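Ribosomal silencing factor RsfS (Bacillus halodurans, PDB 2O5A) probably silences translation by binding ribosomal protein uL14 on the large subunit and so keeping the two ribosomal subunits from joining. Local coordinates at residues Ile64-Leu69 against Ile80-Val85; Gln47-Ala52 against Glu73-Val78; Phe37-Gly42 against His88-Asp93. All blocks are in the same frame, centred on the assembly; numbering follows the deposited sequence.

Interaction 1: residues Ile64-Leu69 against Ile80-Val85; sequences IEIKRL and IDLGDV
Arg68 reaches over to Asp81 and holds one of its carboxylate oxygens with two nitrogens. In this side-on salt bridge NE of Arg68 lies 3.0 Å from OD2 of Asp81, on the lone pair turned away from the other oxygen, while NH2 of Arg68 meets the same OD2 from above the carboxylate. The oxygen sits in the guanidinium plane, yet the two flat groups are turned 65° from one another. With CG of Asp81 anti to the backbone N (chi1 -160°), the carboxylate lies between Arg68 and the following turn, and OD1 accepts from N of Gly83 at 3.0 Å, closing an Asx turn as the strand ends.

The backbone beneath is a classic beta bulge in the antiparallel hairpin of strands 68-70 and 77-81. Lys67 and Arg68 both face Asp81, whose O takes a 2.7 Å bond from N of Lys67 and a weak one from N of Arg68; N of Asp81 returns a bond to O of Arg68. The aliphatic part of Lys67 runs on past Asp81 to Gly83. On the other face CG1 of Ile66 lies alongside CD2 of Leu82, 3.9 Å away, and both side chains settle against helix 45-61 at Ala59.

Replacing Asp81 with an alanine would probably leave the Arg68 guanidinium without its anion and N of Gly83 without its turn acceptor, freeing both to move. The chemistry thus divides by face: Asp81 ties a charged side chain to the bulge and turn, while Ile66 and Leu82, just outside the paired strands, pack this end of the hairpin against the helix.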
# COMPACT_ATOMS: atom_id res chain seq x y z
N ILE A 64 10.78 -22.36 4.67
CA ILE A 64 9.79 -21.37 5.07
C ILE A 64 8.67 -21.32 4.04
O ILE A 64 8.91 -21.14 2.85
CB ILE A 64 10.44 -19.97 5.19
CG1 ILE A 64 11.55 -20.01 6.24
CG2 ILE A 64 9.39 -18.94 5.57
CD1 ILE A 64 12.56 -18.91 6.10
N GLU A 65 7.44 -21.39 4.49
CA GLU A 65 6.34 -21.43 3.59
C GLU A 65 6.03 -20.11 3.03
O GLU A 65 5.78 -19.19 3.73
CB GLU A 65 5.10 -21.93 4.27
CG GLU A 65 5.31 -23.01 5.32
CD GLU A 65 5.41 -24.41 4.76
OE1 GLU A 65 6.36 -25.13 5.10
OE2 GLU A 65 4.54 -24.79 3.99
N ILE A 66 6.03 -20.03 1.71
CA ILE A 66 5.72 -18.78 1.02
C ILE A 66 4.21 -18.72 0.88
O ILE A 66 3.60 -19.50 0.15
CB ILE A 66 6.36 -18.73 -0.39
CG1 ILE A 66 7.89 -18.77 -0.28
CG2 ILE A 66 5.94 -17.45 -1.11
CD1 ILE A 66 8.60 -18.80 -1.61
N LYS A 67 3.60 -17.79 1.61
CA LYS A 67 2.16 -17.63 1.59
C LYS A 67 1.66 -16.97 0.31
O LYS A 67 0.62 -17.36 -0.23
CB LYS A 67 1.72 -16.82 2.82
CG LYS A 67 2.22 -17.42 4.12
CD LYS A 67 1.46 -16.89 5.32
CE LYS A 67 1.80 -17.70 6.56
NZ LYS A 67 0.85 -17.45 7.67
N ARG A 68 2.40 -15.98 -0.17
CA ARG A 68 2.02 -15.28 -1.39
C ARG A 68 3.22 -14.87 -2.24
O ARG A 68 4.33 -14.70 -1.75
CB ARG A 68 1.21 -14.02 -1.06
CG ARG A 68 -0.25 -14.27 -0.70
CD ARG A 68 -0.99 -12.95 -0.58
NE ARG A 68 -0.51 -12.16 0.56
CZ ARG A 68 -0.66 -10.84 0.66
NH1 ARG A 68 -1.26 -10.16 -0.30
NH2 ARG A 68 -0.20 -10.21 1.74
N LEU A 69 2.96 -14.72 -3.53
CA LEU A 69 3.96 -14.30 -4.50
C LEU A 69 3.15 -13.78 -5.68
O LEU A 69 2.54 -14.55 -6.42
CB LEU A 69 4.84 -15.48 -4.92
CG LEU A 69 6.03 -15.10 -5.81
CD1 LEU A 69 7.19 -16.05 -5.55
CD2 LEU A 69 5.61 -15.12 -7.27
N ILE A 80 6.32 -10.94 -2.01
CA ILE A 80 6.63 -12.27 -1.52
C ILE A 80 6.23 -12.35 -0.05
O ILE A 80 6.90 -11.78 0.81
CB ILE A 80 8.14 -12.57 -1.63
CG1 ILE A 80 8.61 -12.34 -3.07
CG2 ILE A 80 8.42 -14.01 -1.22
CD1 ILE A 80 8.65 -10.89 -3.47
N ASP A 81 5.13 -13.04 0.23
CA ASP A 81 4.64 -13.17 1.59
C ASP A 81 5.31 -14.36 2.27
O ASP A 81 5.04 -15.52 1.93
CB ASP A 81 3.13 -13.38 1.59
CG ASP A 81 2.49 -13.05 2.93
OD1 ASP A 81 3.19 -13.16 3.96
OD2 ASP A 81 1.30 -12.69 2.95
N LEU A 82 6.18 -14.08 3.24
CA LEU A 82 6.88 -15.13 3.97
C LEU A 82 6.28 -15.32 5.36
O LEU A 82 6.85 -16.03 6.20
CB LEU A 82 8.37 -14.79 4.09
CG LEU A 82 9.14 -14.60 2.78
CD1 LEU A 82 10.56 -14.16 3.10
CD2 LEU A 82 9.15 -15.89 1.98
N GLY A 83 5.14 -14.70 5.61
CA GLY A 83 4.49 -14.81 6.90
C GLY A 83 4.73 -13.61 7.78
O GLY A 83 4.17 -12.53 7.56
N ASP A 84 5.57 -13.78 8.80
CA ASP A 84 5.89 -12.70 9.72
C ASP A 84 6.57 -11.55 8.98
O ASP A 84 6.58 -10.41 9.45
CB ASP A 84 6.80 -13.21 10.83
CG ASP A 84 6.14 -14.27 11.68
OD1 ASP A 84 5.06 -14.00 12.25
OD2 ASP A 84 6.71 -15.38 11.80
N VAL A 85 7.15 -11.87 7.83
CA VAL A 85 7.82 -10.87 7.00
C VAL A 85 7.26 -10.90 5.59
O VAL A 85 7.01 -11.96 5.03
CB VAL A 85 9.35 -11.13 6.92
CG1 VAL A 85 9.96 -10.34 5.77
CG2 VAL A 85 10.02 -10.72 8.23

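Interaction 2: residues Gln47-Ala52 against Glu73-Val78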
# COMPACT_ATOMS: atom_id res chain seq x y z
N GLN A 47 16.36 -7.84 -13.08
CA GLN A 47 16.97 -7.75 -11.76
C GLN A 47 15.93 -7.92 -10.67
O GLN A 47 16.20 -8.50 -9.62
CB GLN A 47 17.67 -6.40 -11.57
CG GLN A 47 18.75 -6.42 -10.50
CD GLN A 47 18.98 -5.07 -9.86
OE1 GLN A 47 18.67 -4.03 -10.44
NE2 GLN A 47 19.54 -5.07 -8.66
N VAL A 48 14.72 -7.41 -10.92
CA VAL A 48 13.64 -7.52 -9.96
C VAL A 48 13.26 -8.99 -9.76
O VAL A 48 13.02 -9.43 -8.63
CB VAL A 48 12.39 -6.74 -10.43
CG1 VAL A 48 11.21 -7.06 -9.53
CG2 VAL A 48 12.69 -5.25 -10.40
N GLN A 49 13.22 -9.74 -10.85
CA GLN A 49 12.88 -11.16 -10.79
C GLN A 49 14.02 -11.96 -10.16
O GLN A 49 13.77 -12.97 -9.51
CB GLN A 49 12.56 -11.69 -12.18
CG GLN A 49 11.16 -11.33 -12.66
CD GLN A 49 10.88 -11.76 -14.08
OE1 GLN A 49 9.74 -11.72 -14.54
NE2 GLN A 49 11.92 -12.16 -14.80
N ALA A 50 15.25 -11.52 -10.37
CA ALA A 50 16.40 -12.21 -9.81
C ALA A 50 16.31 -12.15 -8.29
O ALA A 50 16.53 -13.14 -7.59
CB ALA A 50 17.69 -11.55 -10.28
N ILE A 51 15.95 -10.97 -7.78
CA ILE A 51 15.81 -10.75 -6.35
C ILE A 51 14.69 -11.61 -5.80
O ILE A 51 14.87 -12.37 -4.85
CB ILE A 51 15.47 -9.28 -6.06
CG1 ILE A 51 16.59 -8.40 -6.61
CG2 ILE A 51 15.20 -9.10 -4.57
CD1 ILE A 51 16.41 -6.92 -6.45
N ALA A 52 13.52 -11.49 -6.42
CA ALA A 52 12.35 -12.25 -6.00
C ALA A 52 12.62 -13.75 -6.00
O ALA A 52 12.10 -14.48 -5.16
CB ALA A 52 11.18 -11.92 -6.90
N GLU A 73 5.87 -12.25 -12.89
CA GLU A 73 5.99 -12.16 -14.34
C GLU A 73 6.22 -10.73 -14.81
O GLU A 73 7.17 -10.45 -15.54
CB GLU A 73 4.74 -12.72 -15.03
CG GLU A 73 4.91 -14.11 -15.62
CD GLU A 73 3.76 -14.49 -16.54
OE1 GLU A 73 3.58 -13.81 -17.57
OE2 GLU A 73 3.04 -15.46 -16.23
N GLN A 74 5.34 -9.83 -14.40
CA GLN A 74 5.43 -8.43 -14.78
C GLN A 74 6.70 -7.76 -14.26
O GLN A 74 7.24 -6.86 -14.89
CB GLN A 74 4.19 -7.67 -14.30
CG GLN A 74 3.39 -7.05 -15.43
CD GLN A 74 3.22 -8.00 -16.60
OE1 GLN A 74 2.48 -8.98 -16.53
NE2 GLN A 74 3.92 -7.71 -17.70
N ALA A 75 7.16 -8.21 -13.10
CA ALA A 75 8.37 -7.68 -12.48
C ALA A 75 8.37 -6.17 -12.29
O ALA A 75 9.38 -5.51 -12.50
CB ALA A 75 9.59 -8.10 -13.30
N ARG A 76 7.23 -5.62 -11.88
CA ARG A 76 7.11 -4.19 -11.64
C ARG A 76 6.96 -4.01 -10.13
O ARG A 76 7.50 -3.07 -9.55
CB ARG A 76 5.88 -3.62 -12.35
CG ARG A 76 5.90 -3.81 -13.86
CD ARG A 76 7.11 -3.16 -14.52
NE ARG A 76 7.13 -1.71 -14.34
CZ ARG A 76 7.97 -0.89 -14.96
NH1 ARG A 76 8.86 -1.39 -15.81
NH2 ARG A 76 7.92 0.41 -14.74
N TRP A 77 6.22 -4.93 -9.53
CA TRP A 77 5.99 -4.92 -8.09
C TRP A 77 5.72 -6.35 -7.65
O TRP A 77 4.58 -6.83 -7.70
CB TRP A 77 4.79 -4.04 -7.75
CG TRP A 77 4.48 -3.97 -6.29
CD1 TRP A 77 5.12 -4.63 -5.27
CD2 TRP A 77 3.42 -3.23 -5.67
NE1 TRP A 77 4.53 -4.34 -4.07
CE2 TRP A 77 3.49 -3.48 -4.29
CE3 TRP A 77 2.43 -2.37 -6.17
CZ2 TRP A 77 2.60 -2.90 -3.39
CZ3 TRP A 77 1.55 -1.79 -5.27
CH2 TRP A 77 1.64 -2.06 -3.90
N VAL A 78 6.77 -7.03 -7.21
CA VAL A 78 6.66 -8.41 -6.76
C VAL A 78 6.49 -8.46 -5.25
O VAL A 78 7.29 -7.88 -4.51
CB VAL A 78 7.91 -9.23 -7.15
CG1 VAL A 78 7.72 -10.68 -6.77
CG2 VAL A 78 8.16 -9.10 -8.64
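Helix-on-sheet packing is the element at work here: helix 45-61 lies against the start of strand 77-81 and the loop that leads into it, and small apolar side chains fill the join. Val48 is directed at the strand, and its CG1 comes within 3.8 Å of CG2 of Val78. The two side chains run antiparallel past one another, touching along their flanks. The same methyl of Val48 also touches the loop, 3.8 Å from O of Ala75. One helical turn on, CB of Ala52 meets the other branch of Val78, CG1, at 3.7 Å. With CG1 of Val78 anti to the backbone N (chi1 -175°), the two methyls divide between Val48 and Ala52.

In the alpha/beta architecture of this RsfS domain, the helix thereby covers the Val78 side of the mixed sheet, and Val48 also packs on Val89 and His91 of the adjacent strand 85-91. Trp77 points to the other side, where its ring stacks on Phe90 and packs against Leu103 of the second subunit.

Toward the loop, Gln49 lays the aliphatic part of its extended side chain along Ala75, CG to CB 3.6 Å. Beyond the methyl of Ala75, the amide group of Gln49 ends beside the backbone of Glu73, while Tyr72 lies against the same glutamine.

Interaction 3: residues Phe37-Gly42 against His88-Asp93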
# COMPACT_ATOMS: atom_id res chain seq x y z
N PHE A 37 7.99 -5.50 7.06
CA PHE A 37 7.76 -5.33 5.63
C PHE A 37 9.10 -4.89 5.07
O PHE A 37 9.62 -3.84 5.43
CB PHE A 37 6.72 -4.23 5.39
CG PHE A 37 5.29 -4.72 5.33
CD1 PHE A 37 4.93 -5.99 5.79
CD2 PHE A 37 4.30 -3.90 4.81
CE1 PHE A 37 3.60 -6.41 5.74
CE2 PHE A 37 2.97 -4.31 4.75
CZ PHE A 37 2.62 -5.57 5.22
N LEU A 38 9.69 -5.71 4.20
CA LEU A 38 10.99 -5.40 3.62
C LEU A 38 10.84 -4.83 2.21
O LEU A 38 10.28 -5.48 1.33
CB LEU A 38 11.87 -6.65 3.60
CG LEU A 38 13.33 -6.51 3.15
CD1 LEU A 38 14.09 -5.63 4.13
CD2 LEU A 38 13.97 -7.89 3.07
N ILE A 39 11.37 -3.63 2.00
CA ILE A 39 11.30 -2.96 0.71
C ILE A 39 12.65 -2.75 0.04
O ILE A 39 13.67 -2.51 0.69
CB ILE A 39 10.59 -1.61 0.84
CG1 ILE A 39 9.39 -1.81 1.77
CG2 ILE A 39 10.23 -1.06 -0.54
CD1 ILE A 39 8.57 -0.63 2.04
N CYS A 40 12.64 -2.85 -1.28
CA CYS A 40 13.83 -2.68 -2.09
C CYS A 40 13.39 -2.61 -3.54
O CYS A 40 12.20 -2.74 -3.84
CB CYS A 40 14.78 -3.85 -1.88
SG CYS A 40 14.10 -5.45 -2.37
N HIS A 41 14.35 -2.42 -4.44
CA HIS A 41 14.01 -2.33 -5.84
C HIS A 41 15.13 -2.81 -6.76
O HIS A 41 16.29 -2.90 -6.35
CB HIS A 41 13.64 -0.89 -6.20
CG HIS A 41 14.81 0.03 -6.34
ND1 HIS A 41 15.80 -0.17 -7.27
CD2 HIS A 41 15.15 1.15 -5.66
CE1 HIS A 41 16.70 0.79 -7.17
NE2 HIS A 41 16.33 1.60 -6.20
N GLY A 42 14.75 -3.11 -7.99
CA GLY A 42 15.70 -3.54 -8.99
C GLY A 42 15.74 -2.48 -10.06
O GLY A 42 14.82 -1.66 -10.16
N HIS A 88 8.73 -6.63 -0.49
CA HIS A 88 8.23 -5.90 -1.65
C HIS A 88 9.40 -5.53 -2.54
O HIS A 88 10.23 -4.69 -2.18
CB HIS A 88 7.50 -4.63 -1.22
CG HIS A 88 6.18 -4.88 -0.55
ND1 HIS A 88 6.09 -5.32 0.75
CD2 HIS A 88 4.92 -4.75 -1.00
CE1 HIS A 88 4.81 -5.45 1.08
NE2 HIS A 88 4.08 -5.11 0.03
N VAL A 89 9.48 -6.15 -3.71
CA VAL A 89 10.55 -5.88 -4.65
C VAL A 89 10.01 -5.06 -5.82
O VAL A 89 9.32 -5.59 -6.69
CB VAL A 89 11.17 -7.19 -5.20
CG1 VAL A 89 12.32 -6.87 -6.14
CG2 VAL A 89 11.65 -8.05 -4.05
N PHE A 90 10.31 -3.76 -5.82
CA PHE A 90 9.85 -2.88 -6.88
C PHE A 90 10.86 -2.68 -7.99
O PHE A 90 12.05 -2.96 -7.83
CB PHE A 90 9.52 -1.49 -6.32
CG PHE A 90 8.36 -1.46 -5.37
CD1 PHE A 90 8.52 -1.86 -4.05
CD2 PHE A 90 7.12 -1.01 -5.78
CE1 PHE A 90 7.46 -1.81 -3.15
CE2 PHE A 90 6.05 -0.95 -4.90
CZ PHE A 90 6.22 -1.35 -3.58
N HIS A 91 10.37 -2.20 -9.12
CA HIS A 91 11.21 -1.89 -10.27
C HIS A 91 11.47 -0.41 -10.05
O HIS A 91 10.54 0.35 -9.76
CB HIS A 91 10.44 -2.12 -11.57
CG HIS A 91 11.22 -1.77 -12.80
ND1 HIS A 91 11.57 -0.48 -13.12
CD2 HIS A 91 11.70 -2.55 -13.80
CE1 HIS A 91 12.24 -0.48 -14.26
NE2 HIS A 91 12.34 -1.72 -14.69
N LYS A 92 12.73 0.01 -10.16
CA LYS A 92 13.08 1.40 -9.93
C LYS A 92 12.12 2.41 -10.56
O LYS A 92 12.01 3.55 -10.09
CB LYS A 92 14.51 1.67 -10.42
CG LYS A 92 14.60 2.32 -11.79
CD LYS A 92 16.05 2.58 -12.17
CE LYS A 92 16.15 3.68 -13.21
NZ LYS A 92 15.40 3.35 -14.45
N ASP A 93 11.42 2.00 -11.61
CA ASP A 93 10.47 2.89 -12.29
C ASP A 93 9.02 2.75 -11.84
O ASP A 93 8.14 3.43 -12.37
CB ASP A 93 10.54 2.69 -13.81
CG ASP A 93 11.84 3.20 -14.41
OD1 ASP A 93 12.31 4.27 -13.98
OD2 ASP A 93 12.38 2.53 -15.31
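Leu38 and His88 begin a ladder of parallel beta-strand bonds that joins strands 36-42 and 85-91 in the middle of the mixed sheet. N of His88 gives a 2.7 Å bond to O of Leu38, and O of His88 accepts from N of Cys40 at 3.2 Å. Cys40 continues the alternation: its O receives N of Phe90 at 2.9 Å. Past the end of strand 85-91, O of Gly42 takes N of Lys92 at 2.7 Å, so the pairing runs on into the turn. Other strands satisfy the intervening groups, with Ile39 bonded to Val23 and Val89 to Val78.

Side chains follow the two faces. SG of Cys40 lies 3.9 Å from CG2 of Val89 on the helix-covered side, where Val14 and Ile51 flank the pair. On the aromatic side CG2 of Ile39 touches CE1 of Phe90, and the Phe37 and His88 rings meet obliquely, planes at 49°, with Trp104 against both. His41 has CG between its backbone N and carbonyl carbon (chi1 77°), which brings the imidazole to Lys92, whose CB makes a CH-pi contact over one ring face, 4.2 Å from the centroid.

Overall arrangement
From the N terminus, strand 36-42 supplies the first half of interaction 3, which closes only when strand 85-91 returns beside it. Everything between lies within that long loop, including both other contacts. Helix 45-61 comes next and opens interaction 2; segment 64-69 then opens interaction 1 before 73-78 completes interaction 2 and 80-85 completes interaction 1, so these two cross. Strand 77-81 serves both, taking the helix on one face and the edge strand 68-70 at its side. Backbone bonds between Val78 and Val89 and between Arg76 and His91 join interaction 2 to interaction 3, while Ile80 packs on Val89 to bring in interaction 1. Together they bind hairpin, helix and central strands into one sheet-based unit.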